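Local coordinates for protein ethyl acetate hydrolase (Pseudomonas veronii, PDB 5EFZ) that hydrolyses ethyl acetate to ethanol and acetate, a step in the breakdown of short-chain methyl ketones such as 2-butanone, at residues 131-134 and 135-139; 187-190 and 191-195; 205-208 and 209-213. One frame throughout, in Å; residues are numbered along the deposited sequence. Where two conformers were deposited one is given.

Interaction 1 (131-134 and 135-139); sequences QHTL and LTEYF
H132 swings its ring along the helix toward T136 because its CG stands anti to the backbone N (chi1 179°), while T136 turns OG1 between its own backbone N and carbonyl carbon (chi1 55°), which leaves CG2 facing the ring. The methyl sits over one face of the imidazole as a CH-pi contact, CG2 of T136 lying 4.1 Å from the centroid of the H132 ring, displaced toward the rim on the NE2 side. Threonine suits this place because its two branches do different work: the methyl covers the ring, and the hydroxyl OG1 lies 2.9 Å from H132 O, the carbonyl that already accepts the backbone N-H of T136. That hydroxyl also has OE2 of E137 within reach, so its proton is not assigned. The imidazole stacks further on Y164 and meets F167 edge-to-face.

L134 suits its place as a branched apolar end between F139 and the strands, CG of L134 being 3.8 Å from CE2 of F139. Its CD1 reaches CB of Y138 as well, and the F139 ring carries CD2 of Y138 above its centre. L134 O takes two N-H groups, Y138 N at 3.0 Å and F139 N at 3.3 Å; the second lies nearly along the C=O axis, the first above the carbonyl plane. The bond from F139 N, i to i+5, marks a pi-type widening at 135-139. L134 rests on L46 and V48, F139 on V50 and L135 on I94; Q131, the polar exception on this side, accepts from W160 NE1 through OE1 and donates to Q156 OE1 through NE2. Mostly apolar residues facing the strands, with T133, T136 and E137 on the more exposed side, are typical of an amphipathic helix flanking the central sheet of an alpha/beta-hydrolase.

Interaction 2 (187-190 and 191-195); sequences FTEI and LIEAI
L191 lays a methyl over the F187 ring one turn earlier in helix 182-196, an i to i+4 CH-pi contact in a largely buried helix of the alpha/beta-hydrolase fold that packs between helices 213-227 and 263-274 and against the second subunit. CD1 of L191 is 3.9 Å from the centroid of the F187 ring, offset toward its rim, and CZ of F187 is the nearest ring atom to it at 3.6 Å. The ring is turned down the helix by its first torsion, with CG anti to the backbone N (chi1 172°). A broad flat residue suits this place: the same ring meets W223 edge-to-face, contacts F307, and packs on L225 of the second subunit. The F187 side chain lies about 7 Å from that of H334, inferred to be an active-site residue. With an alanine here the ring is gone, and L191 CD1 would probably be left beside a gap, with W223 and L225 of the second subunit short of their aromatic partner.

I192 follows, its CD1 lying 4.2 Å from CG2 of T188; both pack toward A270, where compact apolar groups fit. E193 then runs beside E189, both extended, with carboxylate planes 35° apart. OE1 of E189 and OE2 of E193 are only 3.9 Å apart, a closeness likely to be eased by K221 of the second subunit, which forms a salt bridge with each glutamate. A194, small enough to let L222 of the same chain approach, comes next: its N donates to I190 O at 3.1 Å, with an N-H...O angle of 144°.

Interaction 3 (205-208 and 209-213); sequences LYRS and SSAVA
R207 spreads its guanidinium across the methyl of A211, which lies over the centre of one face, 3.7 Å above the plane; CZ of R207 is the guanidinium atom closest to CB of A211. The chain reaches there extended from CG to NE, after CG has turned between the backbone N and the carbonyl carbon (chi1 67°). The flat cation thus covers a small apolar group while NH1 is hydrogen-bonded to a glycerol that probably came from the crystallisation liquor. The Y206 ring is approached obliquely by V212, whose CG2 meets CB of Y206 at 3.6 Å and CG nearly as closely; the two side chains cross at about a right angle.

Between these contacts the backbone folds into a short 3-10 turn. A211 N donates to S208 O at 3.1 Å, but the donor stands well above the carbonyl plane, 63° out of it, and the N-H...O angle is only 141°. The hydroxyl of S208 adds a weak bond to the same N-H, with OG 3.5 Å from A211 N, so one donor is shared by the carbonyl and side-chain oxygens of a single serine. Serine suits this bend because its short side chain can fold back over the turn, and alanine because its single methyl lies against the guanidinium face.

V212 stands at the N-cap position of helix 213-227, so the turn leads directly into that helix. Y206 and V212 both rest on P263, at the start of helix 263-274; the Y206 hydroxyl is hydrogen-bonded to D262 and N264.

How the interactions relate
Along the chain the three contacts come in series. Interaction 1 occupies the C-terminal part of helix 124-139, against the central sheet; interaction 2 lies in helix 182-196, and interaction 3 in the loop running from that helix into helix 213-227. Interactions 2 and 3 are near one another without touching, with centres about 17 Å apart and nearest atoms about 4 Å apart, and both border helices 213-227 and 263-274. Interaction 1 is about 34 Å from interaction 2 between centres, on the opposite side of the chain's centre, and about 35 Å from interaction 3. One contact therefore belongs to the sheet-and-helix core, the other two to a helical region where interaction 2 also meets the second subunit of the homodimer.

Interaction 1 (131-134 and 135-139)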
ATOM      1  N   GLN A 131       0.876  22.066 -23.952  1.00 18.78           N
ATOM      2  CA  GLN A 131       1.928  21.400 -24.746  1.00 20.14           C
ATOM      3  C   GLN A 131       1.655  21.450 -26.246  1.00 22.15           C
ATOM      4  O   GLN A 131       2.568  21.641 -27.074  1.00 20.41           O
ATOM      5  CB  GLN A 131       2.088  19.946 -24.295  1.00 19.36           C
ATOM      6  CG  GLN A 131       2.732  19.822 -22.890  1.00 16.01           C
ATOM      7  CD  GLN A 131       2.433  18.494 -22.222  1.00 20.32           C
ATOM      8  OE1 GLN A 131       1.977  17.555 -22.866  1.00 19.00           O
ATOM      9  NE2 GLN A 131       2.647  18.429 -20.897  1.00 17.39           N
ATOM     10  N   HIS A 132       0.406  21.223 -26.610  1.00 21.77           N
ATOM     11  CA  HIS A 132       0.042  21.286 -28.018  1.00 20.00           C
ATOM     12  C   HIS A 132       0.280  22.695 -28.574  1.00 22.40           C
ATOM     13  O   HIS A 132       0.751  22.858 -29.715  1.00 22.73           O
ATOM     14  CB  HIS A 132      -1.406  20.859 -28.201  1.00 21.59           C
ATOM     15  CG  HIS A 132      -1.875  20.929 -29.625  1.00 27.16           C
ATOM     16  ND1 HIS A 132      -2.576  22.002 -30.121  1.00 27.91           N
ATOM     17  CD2 HIS A 132      -1.761  20.051 -30.650  1.00 27.48           C
ATOM     18  CE1 HIS A 132      -2.858  21.798 -31.397  1.00 28.99           C
ATOM     19  NE2 HIS A 132      -2.372  20.621 -31.745  1.00 26.85           N
ATOM     20  N   THR A 133      -0.031  23.718 -27.786  1.00 20.52           N
ATOM     21  CA  THR A 133       0.190  25.099 -28.244  1.00 22.09           C
ATOM     22  C   THR A 133       1.684  25.361 -28.386  1.00 20.76           C
ATOM     23  O   THR A 133       2.131  25.987 -29.343  1.00 23.69           O
ATOM     24  CB  THR A 133      -0.432  26.134 -27.266  1.00 24.39           C
ATOM     25  OG1 THR A 133      -1.854  26.020 -27.349  1.00 26.13           O
ATOM     26  CG2 THR A 133      -0.012  27.570 -27.648  1.00 25.50           C
ATOM     27  N   LEU A 134       2.450  24.854 -27.423  1.00 22.70           N
ATOM     28  CA  LEU A 134       3.898  24.978 -27.452  1.00 20.22           C
ATOM     29  C   LEU A 134       4.466  24.366 -28.732  1.00 20.79           C
ATOM     30  O   LEU A 134       5.256  24.987 -29.449  1.00 22.89           O
ATOM     31  CB  LEU A 134       4.498  24.275 -26.227  1.00 20.98           C
ATOM     32  CG  LEU A 134       6.027  24.173 -26.233  1.00 23.33           C
ATOM     33  CD1 LEU A 134       6.670  25.517 -25.952  1.00 24.01           C
ATOM     34  CD2 LEU A 134       6.466  23.106 -25.216  1.00 24.52           C
ATOM     35  N   LEU A 135       4.054  23.140 -29.020  1.00 19.24           N
ATOM     36  CA  LEU A 135       4.635  22.428 -30.167  1.00 20.44           C
ATOM     37  C   LEU A 135       4.274  23.088 -31.487  1.00 22.73           C
ATOM     38  O   LEU A 135       5.135  23.294 -32.339  1.00 24.28           O
ATOM     39  CB  LEU A 135       4.182  20.963 -30.156  1.00 23.86           C
ATOM     40  CG  LEU A 135       4.769  20.137 -28.990  1.00 23.76           C
ATOM     41  CD1 LEU A 135       4.022  18.805 -28.883  1.00 24.17           C
ATOM     42  CD2 LEU A 135       6.266  19.876 -29.180  1.00 24.18           C
ATOM     43  N   THR A 136       3.007  23.428 -31.679  1.00 22.64           N
ATOM     44  CA  THR A 136       2.611  23.972 -32.990  1.00 23.98           C
ATOM     45  C   THR A 136       3.039  25.422 -33.176  1.00 26.22           C
ATOM     46  O   THR A 136       3.526  25.790 -34.232  1.00 27.10           O
ATOM     47  CB  THR A 136       1.099  23.880 -33.199  1.00 24.05           C
ATOM     48  OG1 THR A 136       0.436  24.540 -32.111  1.00 26.92           O
ATOM     49  CG2 THR A 136       0.664  22.402 -33.248  1.00 25.85           C
ATOM     50  N   GLU A 137       2.857  26.250 -32.147  1.00 26.73           N
ATOM     51  CA  GLU A 137       3.065  27.681 -32.287  1.00 29.40           C
ATOM     52  C   GLU A 137       4.504  28.113 -32.040  1.00 28.79           C
ATOM     53  O   GLU A 137       4.968  29.058 -32.648  1.00 30.73           O
ATOM     54  CB  GLU A 137       2.135  28.451 -31.346  1.00 32.95           C
ATOM     55  CG  GLU A 137       0.664  28.162 -31.606  1.00 38.80           C
ATOM     56  CD  GLU A 137       0.305  28.295 -33.080  1.00 48.45           C
ATOM     57  OE1 GLU A 137       0.321  29.436 -33.589  1.00 50.30           O
ATOM     58  OE2 GLU A 137       0.014  27.262 -33.732  1.00 51.77           O
ATOM     59  N   TYR A 138       5.221  27.430 -31.167  1.00 25.18           N
ATOM     60  CA  TYR A 138       6.607  27.817 -30.885  1.00 27.14           C
ATOM     61  C   TYR A 138       7.591  27.012 -31.712  1.00 27.92           C
ATOM     62  O   TYR A 138       8.481  27.578 -32.329  1.00 30.19           O
ATOM     63  CB  TYR A 138       6.926  27.681 -29.381  1.00 32.78           C
ATOM     64  CG  TYR A 138       8.364  28.058 -29.052  1.00 39.35           C
ATOM     65  CD1 TYR A 138       8.741  29.394 -28.874  1.00 43.06           C
ATOM     66  CD2 TYR A 138       9.352  27.084 -28.957  1.00 40.56           C
ATOM     67  CE1 TYR A 138      10.061  29.740 -28.592  1.00 44.71           C
ATOM     68  CE2 TYR A 138      10.667  27.417 -28.679  1.00 43.76           C
ATOM     69  CZ  TYR A 138      11.016  28.743 -28.495  1.00 46.57           C
ATOM     70  OH  TYR A 138      12.327  29.056 -28.214  1.00 49.37           O
ATOM     71  N   PHE A 139       7.419  25.696 -31.782  1.00 25.72           N
ATOM     72  CA  PHE A 139       8.364  24.881 -32.540  1.00 23.41           C
ATOM     73  C   PHE A 139       7.966  24.630 -34.006  1.00 27.21           C
ATOM     74  O   PHE A 139       8.813  24.226 -34.807  1.00 29.45           O
ATOM     75  CB  PHE A 139       8.552  23.523 -31.866  1.00 22.83           C
ATOM     76  CG  PHE A 139       9.283  23.571 -30.554  1.00 27.28           C
ATOM     77  CD1 PHE A 139      10.656  23.720 -30.509  1.00 29.32           C
ATOM     78  CD2 PHE A 139       8.586  23.430 -29.363  1.00 26.79           C
ATOM     79  CE1 PHE A 139      11.331  23.753 -29.305  1.00 31.80           C
ATOM     80  CE2 PHE A 139       9.248  23.459 -28.138  1.00 26.87           C
ATOM     81  CZ  PHE A 139      10.621  23.634 -28.099  1.00 28.59           C
TER

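Interaction 2 (187-190 and 191-195)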
ATOM      1  N   PHE A 187      -5.268   6.672  -2.316  1.00 15.80           N
ATOM      2  CA  PHE A 187      -3.846   6.781  -2.040  1.00 17.89           C
ATOM      3  C   PHE A 187      -3.383   8.239  -2.084  1.00 16.07           C
ATOM      4  O   PHE A 187      -2.707   8.726  -1.187  1.00 16.42           O
ATOM      5  CB  PHE A 187      -3.069   5.966  -3.072  1.00 15.92           C
ATOM      6  CG  PHE A 187      -1.575   6.158  -3.017  1.00 17.41           C
ATOM      7  CD1 PHE A 187      -0.900   6.163  -1.813  1.00 15.09           C
ATOM      8  CD2 PHE A 187      -0.832   6.241  -4.206  1.00 18.27           C
ATOM      9  CE1 PHE A 187       0.527   6.303  -1.785  1.00 15.07           C
ATOM     10  CE2 PHE A 187       0.575   6.403  -4.176  1.00 19.51           C
ATOM     11  CZ  PHE A 187       1.240   6.427  -2.975  1.00 15.97           C
ATOM     12  N   THR A 188      -3.753   8.932  -3.152  1.00 15.34           N
ATOM     13  CA  THR A 188      -3.320  10.317  -3.291  1.00 15.32           C
ATOM     14  C   THR A 188      -4.003  11.212  -2.255  1.00 16.44           C
ATOM     15  O   THR A 188      -3.398  12.148  -1.760  1.00 18.72           O
ATOM     16  CB  THR A 188      -3.589  10.808  -4.691  1.00 18.05           C
ATOM     17  OG1 THR A 188      -2.976   9.870  -5.613  1.00 18.16           O
ATOM     18  CG2 THR A 188      -2.936  12.200  -4.868  1.00 18.44           C
ATOM     19  N   GLU A 189      -5.246  10.911  -1.904  1.00 16.72           N
ATOM     20  CA  GLU A 189      -5.901  11.646  -0.809  1.00 15.95           C
ATOM     21  C   GLU A 189      -5.115  11.505   0.494  1.00 18.48           C
ATOM     22  O   GLU A 189      -4.918  12.479   1.241  1.00 16.57           O
ATOM     23  CB  GLU A 189      -7.334  11.172  -0.600  1.00 20.75           C
ATOM     24  CG  GLU A 189      -8.001  11.827   0.618  1.00 24.17           C
ATOM     25  CD  GLU A 189      -9.506  11.637   0.628  1.00 30.06           C
ATOM     26  OE1 GLU A 189     -10.048  11.005   1.572  1.00 28.87           O
ATOM     27  OE2 GLU A 189     -10.146  12.148  -0.303  1.00 33.19           O
ATOM     28  N   ILE A 190      -4.677  10.294   0.785  1.00 15.85           N
ATOM     29  CA  ILE A 190      -3.913  10.055   2.010  1.00 18.08           C
ATOM     30  C   ILE A 190      -2.581  10.776   1.940  1.00 16.93           C
ATOM     31  O   ILE A 190      -2.116  11.327   2.935  1.00 17.66           O
ATOM     32  CB  ILE A 190      -3.713   8.525   2.233  1.00 18.97           C
ATOM     33  CG1 ILE A 190      -5.102   7.931   2.600  1.00 16.95           C
ATOM     34  CG2 ILE A 190      -2.627   8.254   3.337  1.00 19.66           C
ATOM     35  CD1 ILE A 190      -5.158   6.364   2.594  1.00 17.66           C
ATOM     36  N   LEU A 191      -1.965  10.779   0.756  1.00 14.59           N
ATOM     37  CA  LEU A 191      -0.709  11.545   0.551  1.00 16.31           C
ATOM     38  C   LEU A 191      -0.903  13.033   0.776  1.00 19.07           C
ATOM     39  O   LEU A 191      -0.022  13.718   1.321  1.00 18.46           O
ATOM     40  CB  LEU A 191      -0.168  11.343  -0.852  1.00 14.83           C
ATOM     41  CG  LEU A 191       0.526  10.031  -1.198  1.00 17.46           C
ATOM     42  CD1 LEU A 191       0.815  10.043  -2.725  1.00 17.24           C
ATOM     43  CD2 LEU A 191       1.830   9.862  -0.376  1.00 16.10           C
ATOM     44  N   ILE A 192      -2.014  13.548   0.265  1.00 15.27           N
ATOM     45  CA  ILE A 192      -2.345  14.970   0.454  1.00 17.13           C
ATOM     46  C   ILE A 192      -2.530  15.277   1.941  1.00 18.43           C
ATOM     47  O   ILE A 192      -2.013  16.283   2.461  1.00 18.33           O
ATOM     48  CB  ILE A 192      -3.621  15.356  -0.321  1.00 17.90           C
ATOM     49  CG1 ILE A 192      -3.315  15.381  -1.845  1.00 15.73           C
ATOM     50  CG2 ILE A 192      -4.178  16.720   0.152  1.00 21.03           C
ATOM     51  CD1 ILE A 192      -4.593  15.404  -2.761  1.00 18.60           C
ATOM     52  N   GLU A 193      -3.260  14.415   2.636  1.00 19.50           N
ATOM     53  CA  GLU A 193      -3.546  14.707   4.044  1.00 20.95           C
ATOM     54  C   GLU A 193      -2.280  14.640   4.899  1.00 21.03           C
ATOM     55  O   GLU A 193      -2.198  15.300   5.936  1.00 22.13           O
ATOM     56  CB  GLU A 193      -4.636  13.771   4.565  1.00 24.21           C
ATOM     57  CG  GLU A 193      -5.990  14.160   3.951  1.00 29.23           C
ATOM     58  CD  GLU A 193      -7.128  13.211   4.250  1.00 37.39           C
ATOM     59  OE1 GLU A 193      -6.878  12.089   4.758  1.00 39.79           O
ATOM     60  OE2 GLU A 193      -8.290  13.602   3.948  1.00 39.47           O
ATOM     61  N   ALA A 194      -1.300  13.851   4.481  1.00 18.54           N
ATOM     62  CA  ALA A 194      -0.036  13.803   5.223  1.00 22.60           C
ATOM     63  C   ALA A 194       0.566  15.214   5.316  1.00 24.08           C
ATOM     64  O   ALA A 194       1.138  15.620   6.333  1.00 23.80           O
ATOM     65  CB  ALA A 194       0.935  12.861   4.539  1.00 20.71           C
ATOM     66  N   ILE A 195       0.417  15.962   4.230  1.00 21.85           N
ATOM     67  CA  ILE A 195       0.887  17.324   4.183  1.00 21.27           C
ATOM     68  C   ILE A 195      -0.088  18.279   4.850  1.00 25.48           C
ATOM     69  O   ILE A 195       0.323  19.077   5.692  1.00 28.75           O
ATOM     70  CB  ILE A 195       1.111  17.766   2.748  1.00 21.34           C
ATOM     71  CG1 ILE A 195       2.326  17.012   2.191  1.00 22.88           C
ATOM     72  CG2 ILE A 195       1.323  19.276   2.681  1.00 23.16           C
ATOM     73  CD1 ILE A 195       2.508  17.223   0.681  1.00 22.91           C
TER

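Interaction 3 (205-208 and 209-213)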
ATOM      1  N   LEU A 205      -0.068  28.811   3.563  1.00 21.40           N
ATOM      2  CA  LEU A 205       0.631  30.067   3.853  1.00 24.86           C
ATOM      3  C   LEU A 205       1.890  29.877   4.690  1.00 27.11           C
ATOM      4  O   LEU A 205       2.320  30.805   5.369  1.00 31.22           O
ATOM      5  CB  LEU A 205      -0.309  31.030   4.597  1.00 27.52           C
ATOM      6  CG  LEU A 205      -1.626  31.384   3.910  1.00 30.19           C
ATOM      7  CD1 LEU A 205      -2.502  32.087   4.919  1.00 30.35           C
ATOM      8  CD2 LEU A 205      -1.361  32.301   2.734  1.00 34.33           C
ATOM      9  N   TYR A 206       2.464  28.678   4.649  1.00 25.68           N
ATOM     10  CA  TYR A 206       3.663  28.355   5.423  1.00 27.76           C
ATOM     11  C   TYR A 206       4.810  29.294   5.111  1.00 33.48           C
ATOM     12  O   TYR A 206       4.930  29.785   3.979  1.00 33.57           O
ATOM     13  CB  TYR A 206       4.077  26.909   5.150  1.00 24.50           C
ATOM     14  CG  TYR A 206       4.078  26.564   3.668  1.00 22.52           C
ATOM     15  CD1 TYR A 206       5.197  26.821   2.869  1.00 23.46           C
ATOM     16  CD2 TYR A 206       2.981  25.977   3.082  1.00 21.66           C
ATOM     17  CE1 TYR A 206       5.202  26.501   1.513  1.00 22.60           C
ATOM     18  CE2 TYR A 206       2.978  25.647   1.734  1.00 21.63           C
ATOM     19  CZ  TYR A 206       4.081  25.929   0.962  1.00 20.06           C
ATOM     20  OH  TYR A 206       4.082  25.569  -0.375  1.00 19.48           O
ATOM     21  N   ARG A 207       5.663  29.542   6.112  1.00 39.73           N
ATOM     22  CA  ARG A 207       6.754  30.495   5.943  1.00 45.82           C
ATOM     23  C   ARG A 207       7.754  29.955   4.932  1.00 45.08           C
ATOM     24  O   ARG A 207       8.237  30.691   4.083  1.00 48.83           O
ATOM     25  CB  ARG A 207       7.441  30.808   7.284  1.00 52.67           C
ATOM     26  CG  ARG A 207       8.210  29.659   7.925  1.00 54.15           C
ATOM     27  CD  ARG A 207       9.170  30.157   9.028  1.00 59.03           C
ATOM     28  NE  ARG A 207       9.991  29.048   9.503  1.00 60.54           N
ATOM     29  CZ  ARG A 207       9.585  28.171  10.415  1.00 61.70           C
ATOM     30  NH1 ARG A 207       8.377  28.294  10.950  1.00 61.87           N
ATOM     31  NH2 ARG A 207      10.374  27.171  10.785  1.00 61.81           N
ATOM     32  N   SER A 208       8.039  28.665   5.001  1.00 40.40           N
ATOM     33  CA  SER A 208       8.955  28.057   4.054  1.00 39.46           C
ATOM     34  C   SER A 208       8.652  26.582   3.940  1.00 36.02           C
ATOM     35  O   SER A 208       7.964  26.017   4.797  1.00 32.65           O
ATOM     36  CB  SER A 208      10.410  28.274   4.479  1.00 43.03           C
ATOM     37  OG  SER A 208      10.798  27.328   5.459  1.00 44.00           O
ATOM     38  N   SER A 209       9.154  25.964   2.861  0.54 34.96           N
ATOM     39  CA  SER A 209       9.106  24.513   2.647  0.54 33.34           C
ATOM     40  C   SER A 209       9.501  23.785   3.897  0.54 34.08           C
ATOM     41  O   SER A 209       8.822  22.867   4.360  0.54 33.36           O
ATOM     42  CB  SER A 209      10.062  24.074   1.506  0.54 32.55           C
ATOM     43  OG  SER A 209      10.571  22.739   1.712  0.54 30.39           O
ATOM     44  N   SER A 210      10.646  24.202   4.414  1.00 35.89           N
ATOM     45  CA  SER A 210      11.286  23.567   5.556  1.00 37.92           C
ATOM     46  C   SER A 210      10.398  23.499   6.813  1.00 34.87           C
ATOM     47  O   SER A 210      10.525  22.582   7.626  1.00 31.74           O
ATOM     48  CB  SER A 210      12.579  24.320   5.875  1.00 45.72           C
ATOM     49  OG  SER A 210      13.207  23.769   7.013  1.00 52.15           O
ATOM     50  N   ALA A 211       9.496  24.469   6.959  1.00 32.90           N
ATOM     51  CA  ALA A 211       8.608  24.535   8.118  1.00 30.67           C
ATOM     52  C   ALA A 211       7.657  23.351   8.129  1.00 28.41           C
ATOM     53  O   ALA A 211       7.196  22.925   9.189  1.00 25.25           O
ATOM     54  CB  ALA A 211       7.833  25.822   8.114  1.00 28.53           C
ATOM     55  N   VAL A 212       7.372  22.824   6.940  1.00 21.66           N
ATOM     56  CA  VAL A 212       6.418  21.737   6.767  1.00 20.11           C
ATOM     57  C   VAL A 212       7.145  20.385   6.661  1.00 19.64           C
ATOM     58  O   VAL A 212       6.638  19.448   6.065  1.00 20.41           O
ATOM     59  CB  VAL A 212       5.527  21.948   5.482  1.00 21.30           C
ATOM     60  CG1 VAL A 212       4.285  21.071   5.507  1.00 18.67           C
ATOM     61  CG2 VAL A 212       5.096  23.413   5.366  1.00 23.21           C
ATOM     62  N   ALA A 213       8.328  20.290   7.262  1.00 24.27           N
ATOM     63  CA  ALA A 213       9.122  19.070   7.182  1.00 24.58           C
ATOM     64  C   ALA A 213       8.393  17.827   7.725  1.00 23.25           C
ATOM     65  O   ALA A 213       8.562  16.727   7.185  1.00 23.03           O
ATOM     66  CB  ALA A 213      10.450  19.272   7.915  1.00 25.22           C
TER